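Local coordinates for putative acetamidase/formamidase (PDB 5UBU), which probably hydrolyses carbon-nitrogen bonds, other than peptide bonds, in linear amides, and binds a pair of sodium ions, at residues V58-A63 and P86-I91; V104-M109 and P168-L173; L216-A221 and S239-K244. All blocks are in the same frame, centred on the assembly; numbering follows the deposited sequence.

Interaction 1: V58-A63 and P86-I91; sequences VDTRDA and PQNGPI
The side chains of Val-58 and Asn-88 lie alongside each other but point opposite ways, with Val-58 CG1 3.3 Å from Asn-88 OD1. The same oxygen comes within 3.4 Å of Thr-60 CA, and the Thr-60 side chain stands roughly perpendicular to that of Asn-88, its methyl CG2 3.8 Å from Asn-88 OD1. Further along, the Pro-86 ring edge, CG and CD, lies against the backbone carbonyl oxygens of Asp-62 and Ala-63, and CG also meets Arg-61 CB. No direct hydrogen bond joins the two segments; water does the bridging. Water 1 accepts from Asn-88 ND2 and donates to Asp-59 O, both at 2.8 Å. Water 2 accepts from Arg-61 N at 2.9 Å and faces Pro-86 O and Asn-88 OD1, and water 3 lies between Arg-61 O and Pro-86 O; both must share their protons among several oxygens, so not all of these bonds can be held at once. The Asn-88 amide is positioned by its first torsion, which sets CG beside the backbone N (chi1 -85°), and by a second ND2 bond to Gln-33 OE1. Farther out, Arg-61 extends away to salt bridges with Glu-30 and Glu-65. Strand 55-59, flanked by strands 25-28 and 239-248, here meets strand 87-93 of the other sheet, whose neighbours are strands 48-50 and 214-222, with helix 30-33 supplying Glu-30 and Gln-33.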
loop_
_atom_site.group_PDB
_atom_site.type_symbol
_atom_site.label_atom_id
_atom_site.label_comp_id
_atom_site.label_asym_id
_atom_site.label_seq_id
_atom_site.Cartn_x
_atom_site.Cartn_y
_atom_site.Cartn_z
ATOM N N VAL B 58 -29.034 -16.991 17.982
ATOM C CA VAL B 58 -27.668 -17.258 18.429
ATOM C C VAL B 58 -27.255 -16.496 19.691
ATOM O O VAL B 58 -27.388 -15.281 19.748
ATOM C CB VAL B 58 -26.651 -16.873 17.331
ATOM C CG1 VAL B 58 -25.250 -17.311 17.740
ATOM C CG2 VAL B 58 -27.022 -17.517 16.006
ATOM N N ASP B 59 -26.743 -17.225 20.686
ATOM C CA ASP B 59 -26.227 -16.645 21.924
ATOM C C ASP B 59 -24.719 -16.465 21.717
ATOM O O ASP B 59 -23.923 -17.324 22.090
ATOM C CB ASP B 59 -26.492 -17.560 23.128
ATOM C CG ASP B 59 -27.980 -17.668 23.488
ATOM O OD1 ASP B 59 -28.789 -16.842 23.008
ATOM O OD2 ASP B 59 -28.334 -18.569 24.284
ATOM N N THR B 60 -24.331 -15.348 21.109
ATOM C CA THR B 60 -22.917 -15.080 20.820
ATOM C C THR B 60 -22.106 -14.657 22.040
ATOM O O THR B 60 -22.651 -14.168 23.020
ATOM C CB THR B 60 -22.746 -13.951 19.773
ATOM O OG1 THR B 60 -23.183 -12.702 20.318
ATOM C CG2 THR B 60 -23.514 -14.253 18.502
ATOM N N ARG B 61 -20.798 -14.860 21.951
ATOM C CA ARG B 61 -19.853 -14.458 22.980
ATOM C C ARG B 61 -19.073 -13.259 22.444
ATOM O O ARG B 61 -18.939 -13.096 21.233
ATOM C CB ARG B 61 -18.908 -15.604 23.341
ATOM C CG ARG B 61 -19.573 -16.680 24.162
ATOM C CD ARG B 61 -18.578 -17.764 24.570
ATOM N NE ARG B 61 -19.198 -18.730 25.484
ATOM C CZ ARG B 61 -18.607 -19.828 25.956
ATOM N NH1 ARG B 61 -19.270 -20.634 26.775
ATOM N NH2 ARG B 61 -17.363 -20.138 25.607
ATOM N N ASP B 62 -18.554 -12.424 23.349
ATOM C CA ASP B 62 -17.813 -11.244 22.923
ATOM C C ASP B 62 -16.486 -11.645 22.271
ATOM O O ASP B 62 -16.079 -12.800 22.335
ATOM C CB ASP B 62 -17.633 -10.225 24.077
ATOM C CG ASP B 62 -16.630 -10.675 25.162
ATOM O OD1 ASP B 62 -15.794 -11.568 24.912
ATOM O OD2 ASP B 62 -16.638 -10.082 26.277
ATOM N N ALA B 63 -15.820 -10.679 21.657
ATOM C CA ALA B 63 -14.545 -10.914 20.979
ATOM C C ALA B 63 -13.428 -11.499 21.850
ATOM O O ALA B 63 -12.498 -12.117 21.321
ATOM C CB ALA B 63 -14.063 -9.623 20.350
ATOM N N PRO B 86 -14.500 -15.502 19.106
ATOM C CA PRO B 86 -14.944 -16.893 19.168
ATOM C C PRO B 86 -16.192 -17.035 18.296
ATOM O O PRO B 86 -17.123 -16.237 18.428
ATOM C CB PRO B 86 -15.285 -17.083 20.647
ATOM C CG PRO B 86 -15.531 -15.709 21.157
ATOM C CD PRO B 86 -14.523 -14.878 20.435
ATOM N N GLN B 87 -16.206 -18.043 17.426
ATOM C CA GLN B 87 -17.312 -18.233 16.479
ATOM C C GLN B 87 -18.358 -19.275 16.802
ATOM O O GLN B 87 -18.031 -20.354 17.281
ATOM C CB GLN B 87 -16.730 -18.627 15.104
ATOM C CG GLN B 87 -15.827 -17.576 14.484
ATOM C CD GLN B 87 -16.580 -16.312 14.135
ATOM O OE1 GLN B 87 -17.570 -16.340 13.386
ATOM N NE2 GLN B 87 -16.092 -15.185 14.642
ATOM N N ASN B 88 -19.617 -18.922 16.542
ATOM C CA ASN B 88 -20.730 -19.866 16.637
ATOM C C ASN B 88 -20.744 -20.544 15.272
ATOM O O ASN B 88 -20.380 -19.923 14.266
ATOM C CB ASN B 88 -22.063 -19.167 16.895
ATOM C CG ASN B 88 -22.302 -18.895 18.353
ATOM O OD1 ASN B 88 -22.179 -17.773 18.816
ATOM N ND2 ASN B 88 -22.607 -19.948 19.101
ATOM N N GLY B 89 -21.148 -21.805 15.232
ATOM C CA GLY B 89 -21.183 -22.551 13.974
ATOM C C GLY B 89 -20.211 -23.717 14.027
ATOM O O GLY B 89 -19.567 -23.941 15.055
ATOM N N PRO B 90 -20.063 -24.445 12.920
ATOM C CA PRO B 90 -20.757 -24.185 11.668
ATOM C C PRO B 90 -22.207 -24.660 11.614
ATOM O O PRO B 90 -22.538 -25.721 12.145
ATOM C CB PRO B 90 -19.938 -24.977 10.646
ATOM C CG PRO B 90 -19.324 -26.077 11.415
ATOM C CD PRO B 90 -19.149 -25.592 12.822
ATOM N N ILE B 91 -23.049 -23.853 10.973
ATOM C CA ILE B 91 -24.455 -24.162 10.767
ATOM C C ILE B 91 -24.556 -24.721 9.350
ATOM O O ILE B 91 -23.989 -24.145 8.427
ATOM C CB ILE B 91 -25.328 -22.903 10.905
ATOM C CG1 ILE B 91 -25.162 -22.312 12.309
ATOM C CG2 ILE B 91 -26.795 -23.226 10.624
ATOM C CD1 ILE B 91 -25.954 -21.050 12.574
HETATM O O HOH W 1 -23.962 -20.093 21.537
HETATM O O HOH W 2 -19.690 -15.822 19.461
HETATM O O HOH W 3 -17.158 -13.658 19.077
#

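Interaction 2: V104-M109 and P168-L173; sequences VYIESM and PHIGTL
Met-109, a selenomethionine in this crystal, is the main bump: it reaches into the groove formed by Pro-168, His-169 and Ile-170. Its CB sits against Pro-168 CB at 3.9 Å. SE then runs over the His-169 backbone, 3.6 Å from CA, and a bend at the last torsion (chi3 69°) turns the methyl CE onto Ile-170 CD1, 3.5 Å away. Ile-170 is received from two directions, since its CG1 also meets CD1 of Ile-106 at 3.9 Å; the two isoleucine side chains meet at a slant. At the far end Val-104 and Leu-173 meet end on. Leu-173 CG is anti to the backbone N (chi1 -176°), and the branch CD2 packs against Val-104 CB at 4.0 Å. A classic beta bulge, with Glu-107 and Ser-108 both facing Thr-242, resets the alternation of strand 101-111, and Met-109 rather than Ser-108 is the next residue after Ile-106 to point across. The opposing chain turns a corner at Gly-171, and Ile-170 and Leu-173 meet the strand from before and after it. Ile-218 and Thr-241 also touch Ile-170, tying the contact into the interior between two sheets. The His-169 side chain leaves the backbone away from strand 101-111; its NE2 is hydrogen-bonded to Gln-225 and its ring meets that of His-222, a sodium ligand. Glu-107, on the other side, is salt-bridged to Arg-55. With no hydrogen bond between the segments, the join depends on how well hydrocarbon and selenium surfaces fit, polar groups being bonded outward on both sides.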
loop_
_atom_site.group_PDB
_atom_site.type_symbol
_atom_site.label_atom_id
_atom_site.label_comp_id
_atom_site.label_asym_id
_atom_site.label_seq_id
_atom_site.Cartn_x
_atom_site.Cartn_y
_atom_site.Cartn_z
ATOM N N VAL B 104 -28.203 -14.225 4.636
ATOM C CA VAL B 104 -28.368 -14.109 6.083
ATOM C C VAL B 104 -29.033 -12.787 6.422
ATOM O O VAL B 104 -28.416 -11.725 6.321
ATOM C CB VAL B 104 -27.013 -14.200 6.819
ATOM C CG1 VAL B 104 -27.219 -14.109 8.328
ATOM C CG2 VAL B 104 -26.294 -15.490 6.454
ATOM N N TYR B 105 -30.300 -12.854 6.811
ATOM C CA TYR B 105 -31.047 -11.665 7.200
ATOM C C TYR B 105 -31.030 -11.541 8.713
ATOM O O TYR B 105 -31.498 -12.424 9.405
ATOM C CB TYR B 105 -32.487 -11.705 6.666
ATOM C CG TYR B 105 -33.358 -10.617 7.237
ATOM C CD1 TYR B 105 -33.062 -9.280 7.009
ATOM C CD2 TYR B 105 -34.496 -10.918 7.984
ATOM C CE1 TYR B 105 -33.843 -8.263 7.545
ATOM C CE2 TYR B 105 -35.295 -9.904 8.513
ATOM C CZ TYR B 105 -34.956 -8.581 8.290
ATOM O OH TYR B 105 -35.721 -7.566 8.804
ATOM N N ILE B 106 -30.473 -10.447 9.222
ATOM C CA ILE B 106 -30.415 -10.223 10.664
ATOM C C ILE B 106 -31.709 -9.517 11.079
ATOM O O ILE B 106 -32.003 -8.424 10.596
ATOM C CB ILE B 106 -29.181 -9.391 11.056
ATOM C CG1 ILE B 106 -27.896 -10.075 10.549
ATOM C CG2 ILE B 106 -29.135 -9.206 12.568
ATOM C CD1 ILE B 106 -26.631 -9.264 10.753
ATOM N N GLU B 107 -32.488 -10.152 11.951
ATOM C CA GLU B 107 -33.749 -9.568 12.395
ATOM C C GLU B 107 -33.557 -8.618 13.549
ATOM O O GLU B 107 -34.105 -7.511 13.549
ATOM C CB GLU B 107 -34.735 -10.640 12.864
ATOM C CG GLU B 107 -35.205 -11.624 11.811
ATOM C CD GLU B 107 -36.254 -12.570 12.346
ATOM O OE1 GLU B 107 -36.632 -13.525 11.627
ATOM O OE2 GLU B 107 -36.693 -12.374 13.501
ATOM N N SER B 108 -32.797 -9.079 14.542
ATOM C CA SER B 108 -32.562 -8.321 15.753
ATOM C C SER B 108 -31.303 -8.744 16.497
ATOM O O SER B 108 -30.788 -9.852 16.309
ATOM C CB SER B 108 -33.763 -8.500 16.678
ATOM O OG SER B 108 -33.976 -9.872 16.957
HETATM N N MSE B 109 -30.827 -7.840 17.352
HETATM C CA MSE B 109 -29.631 -8.055 18.158
HETATM C C MSE B 109 -29.844 -7.368 19.478
HETATM O O MSE B 109 -30.029 -6.150 19.527
HETATM C CB MSE B 109 -28.415 -7.469 17.449
HETATM C CG MSE B 109 -28.029 -8.270 16.215
HETATM SE SE MSE B 109 -26.397 -7.513 15.423
HETATM C CE MSE B 109 -25.122 -8.002 16.838
ATOM N N PRO B 168 -26.311 -1.891 16.800
ATOM C CA PRO B 168 -25.583 -3.145 16.755
ATOM C C PRO B 168 -25.392 -3.725 15.354
ATOM O O PRO B 168 -26.151 -3.409 14.435
ATOM C CB PRO B 168 -26.465 -4.076 17.584
ATOM C CG PRO B 168 -27.841 -3.588 17.291
ATOM C CD PRO B 168 -27.709 -2.093 17.219
ATOM N N HIS B 169 -24.353 -4.543 15.214
ATOM C CA HIS B 169 -24.046 -5.222 13.956
ATOM C C HIS B 169 -23.070 -6.349 14.231
ATOM O O HIS B 169 -22.385 -6.361 15.256
ATOM C CB HIS B 169 -23.448 -4.271 12.926
ATOM C CG HIS B 169 -22.137 -3.685 13.334
ATOM N ND1 HIS B 169 -22.048 -2.554 14.117
ATOM C CD2 HIS B 169 -20.863 -4.061 13.065
ATOM C CE1 HIS B 169 -20.778 -2.264 14.325
ATOM N NE2 HIS B 169 -20.035 -3.159 13.695
ATOM N N ILE B 170 -23.015 -7.289 13.298
ATOM C CA ILE B 170 -22.134 -8.440 13.390
ATOM C C ILE B 170 -20.794 -8.138 12.732
ATOM O O ILE B 170 -20.730 -7.703 11.590
ATOM C CB ILE B 170 -22.795 -9.675 12.739
ATOM C CG1 ILE B 170 -24.024 -10.116 13.553
ATOM C CG2 ILE B 170 -21.812 -10.833 12.617
ATOM C CD1 ILE B 170 -23.712 -10.609 14.954
ATOM N N GLY B 171 -19.725 -8.377 13.476
ATOM C CA GLY B 171 -18.374 -8.148 12.992
ATOM C C GLY B 171 -17.874 -9.300 12.146
ATOM O O GLY B 171 -17.221 -9.073 11.134
ATOM N N THR B 172 -18.170 -10.528 12.566
ATOM C CA THR B 172 -17.745 -11.730 11.840
ATOM C C THR B 172 -18.920 -12.580 11.367
ATOM O O THR B 172 -19.584 -13.222 12.166
ATOM C CB THR B 172 -16.829 -12.646 12.691
ATOM O OG1 THR B 172 -17.536 -13.093 13.856
ATOM C CG2 THR B 172 -15.554 -11.921 13.113
ATOM N N LEU B 173 -19.165 -12.565 10.064
ATOM C CA LEU B 173 -20.225 -13.352 9.445
ATOM C C LEU B 173 -19.552 -14.035 8.260
ATOM O O LEU B 173 -19.010 -13.369 7.386
ATOM C CB LEU B 173 -21.386 -12.466 8.991
ATOM C CG LEU B 173 -22.598 -13.209 8.414
ATOM C CD1 LEU B 173 -23.197 -14.156 9.455
ATOM C CD2 LEU B 173 -23.656 -12.239 7.901
#

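Interaction 3: L216-A221 and S239-K244; sequences LFIGDA and SITTIK. With NA (sodium ion), chain G; NA (sodium ion), chain H.
Ala-221 rests its methyl on Ser-239 while the residue just before it, Asp-220, turns the other way and holds two sodium ions: a packing contact and a metal site on opposite sides of one strand. Between Ile-218 and Ala-221, which both point at 239-244, come two residues, Gly-219 and Asp-220, instead of one; the positive phi of Asp-220 (53°) goes with this irregularity. Its carboxylate binds the first ion through OD1 at 2.3 Å and, more loosely, OD2 at 2.9 Å; OD2 also binds the second ion at 2.2 Å. Glu-236 and His-222 complete the protein ligands of the first ion, Asn-193 and Asp-195 those of the second, to which water 4 is also bound. On the inner side Ala-221 CB lies 3.4 Å from Ser-239 OG. That hydroxyl is hydrogen-bonded to Thr-241 OG1 at 2.8 Å and to Thr-60 OG1, a short buried chain of hydroxyls. Beyond it the packing is aliphatic. Ile-218, its CG1 anti to the backbone N (chi1 -171°), brings CD1 up against two methyls, Thr-241 CG2 at 4.0 Å and Ile-243 CG2 at 4.1 Å. Leu-216 CD2 and Ile-243 CD1 meet end to end. The strands run at 132° to each other and share no backbone hydrogen bond, as faces of two packed sheets do. One face of 216-221 thus packs on apolar groups and hydroxyls, buried behind the strand, while on the other the Asp-220 carboxylate is given to the metals and bridges the two sodium ions.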
loop_
_atom_site.group_PDB
_atom_site.type_symbol
_atom_site.label_atom_id
_atom_site.label_comp_id
_atom_site.label_asym_id
_atom_site.label_seq_id
_atom_site.Cartn_x
_atom_site.Cartn_y
_atom_site.Cartn_z
ATOM N N LEU B 216 -22.072 -21.991 7.840
ATOM C CA LEU B 216 -22.211 -20.606 8.284
ATOM C C LEU B 216 -21.661 -20.404 9.692
ATOM O O LEU B 216 -21.976 -21.167 10.603
ATOM C CB LEU B 216 -23.686 -20.188 8.263
ATOM C CG LEU B 216 -24.047 -18.770 8.743
ATOM C CD1 LEU B 216 -23.382 -17.703 7.886
ATOM C CD2 LEU B 216 -25.566 -18.615 8.730
ATOM N N PHE B 217 -20.842 -19.368 9.845
ATOM C CA PHE B 217 -20.255 -18.998 11.128
ATOM C C PHE B 217 -20.666 -17.568 11.453
ATOM O O PHE B 217 -20.757 -16.719 10.558
ATOM C CB PHE B 217 -18.730 -19.064 11.080
ATOM C CG PHE B 217 -18.175 -20.441 10.906
ATOM C CD1 PHE B 217 -18.010 -20.982 9.645
ATOM C CD2 PHE B 217 -17.773 -21.181 12.016
ATOM C CE1 PHE B 217 -17.467 -22.251 9.485
ATOM C CE2 PHE B 217 -17.233 -22.446 11.871
ATOM C CZ PHE B 217 -17.065 -22.984 10.602
ATOM N N ILE B 218 -20.903 -17.296 12.728
ATOM C CA ILE B 218 -21.309 -15.951 13.160
ATOM C C ILE B 218 -20.679 -15.628 14.514
ATOM O O ILE B 218 -20.330 -16.527 15.280
ATOM C CB ILE B 218 -22.858 -15.824 13.188
ATOM C CG1 ILE B 218 -23.297 -14.383 13.427
ATOM C CG2 ILE B 218 -23.472 -16.767 14.229
ATOM C CD1 ILE B 218 -24.794 -14.183 13.328
ATOM N N GLY B 219 -20.494 -14.343 14.790
ATOM C CA GLY B 219 -19.917 -13.912 16.070
ATOM C C GLY B 219 -19.470 -12.476 16.084
ATOM O O GLY B 219 -19.753 -11.730 15.155
ATOM N N ASP B 220 -18.786 -12.094 17.160
ATOM C CA ASP B 220 -18.239 -10.742 17.320
ATOM C C ASP B 220 -19.292 -9.640 17.122
ATOM O O ASP B 220 -19.226 -8.847 16.186
ATOM C CB ASP B 220 -17.041 -10.571 16.365
ATOM C CG ASP B 220 -16.313 -9.232 16.528
ATOM O OD1 ASP B 220 -16.273 -8.637 17.633
ATOM O OD2 ASP B 220 -15.741 -8.803 15.518
ATOM N N ALA B 221 -20.272 -9.609 18.012
ATOM C CA ALA B 221 -21.308 -8.595 17.951
ATOM C C ALA B 221 -20.743 -7.265 18.461
ATOM O O ALA B 221 -19.939 -7.247 19.402
ATOM C CB ALA B 221 -22.501 -9.017 18.792
ATOM N N SER B 239 -24.244 -11.180 22.703
ATOM C CA SER B 239 -25.596 -10.869 22.220
ATOM C C SER B 239 -26.500 -12.043 21.930
ATOM O O SER B 239 -26.062 -13.190 21.873
ATOM C CB SER B 239 -25.498 -10.108 20.895
ATOM O OG SER B 239 -25.097 -10.978 19.839
ATOM N N ILE B 240 -27.774 -11.704 21.729
ATOM C CA ILE B 240 -28.811 -12.635 21.336
ATOM C C ILE B 240 -29.132 -12.140 19.934
ATOM O O ILE B 240 -29.922 -11.207 19.761
ATOM C CB ILE B 240 -30.064 -12.579 22.236
ATOM C CG1 ILE B 240 -29.694 -12.896 23.691
ATOM C CG2 ILE B 240 -31.114 -13.564 21.728
ATOM C CD1 ILE B 240 -30.845 -12.825 24.669
ATOM N N THR B 241 -28.472 -12.729 18.942
ATOM C CA THR B 241 -28.647 -12.354 17.539
ATOM C C THR B 241 -29.586 -13.333 16.871
ATOM O O THR B 241 -29.316 -14.532 16.856
ATOM C CB THR B 241 -27.297 -12.355 16.794
ATOM O OG1 THR B 241 -26.425 -11.388 17.394
ATOM C CG2 THR B 241 -27.481 -12.028 15.328
ATOM N N THR B 242 -30.685 -12.814 16.327
ATOM C CA THR B 242 -31.669 -13.627 15.630
ATOM C C THR B 242 -31.524 -13.396 14.134
ATOM O O THR B 242 -31.602 -12.260 13.669
ATOM C CB THR B 242 -33.106 -13.304 16.086
ATOM O OG1 THR B 242 -33.235 -13.588 17.480
ATOM C CG2 THR B 242 -34.129 -14.159 15.334
ATOM N N ILE B 243 -31.320 -14.480 13.390
ATOM C CA ILE B 243 -31.147 -14.419 11.938
ATOM C C ILE B 243 -32.098 -15.351 11.196
ATOM O O ILE B 243 -32.634 -16.301 11.779
ATOM C CB ILE B 243 -29.700 -14.797 11.532
ATOM C CG1 ILE B 243 -29.353 -16.229 11.967
ATOM C CG2 ILE B 243 -28.708 -13.822 12.140
ATOM C CD1 ILE B 243 -27.960 -16.673 11.580
ATOM N N LYS B 244 -32.315 -15.051 9.916
ATOM C CA LYS B 244 -33.142 -15.880 9.039
ATOM C C LYS B 244 -32.159 -16.228 7.917
ATOM O O LYS B 244 -31.612 -15.341 7.264
ATOM C CB LYS B 244 -34.361 -15.117 8.489
ATOM C CG LYS B 244 -35.599 -15.956 8.189
ATOM C CD LYS B 244 -36.441 -15.499 7.001
ATOM C CE LYS B 244 -37.844 -16.106 7.003
ATOM N NZ LYS B 244 -38.467 -16.087 5.652
HETATM NA NA NA G . -14.903 -6.851 17.479
HETATM NA NA NA H . -14.060 -7.731 14.536
HETATM O O HOH W 4 -11.478 -6.468 15.000
#

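In the fold
The three contacts follow one another in series along the chain, 1 then 2 then 3, yet their centres gather in one region: interaction 3 lies about 6 Å from each of the others, and interactions 1 and 2 are about 11 Å apart. All join the same two sheets. Strands 55-59, 239-248 and 101-111 are neighbours in one, and strands 87-93, 214-222 and 169-175 in the other, so interaction 3 occupies the middle of the interface. Backbone pairing within each sheet ties the contacts together, as does Thr-60 with Ser-239. The sheets thus face each other across one continuous buried layer, from which Asp-220 on strand 214-222 is turned to the sodium ions.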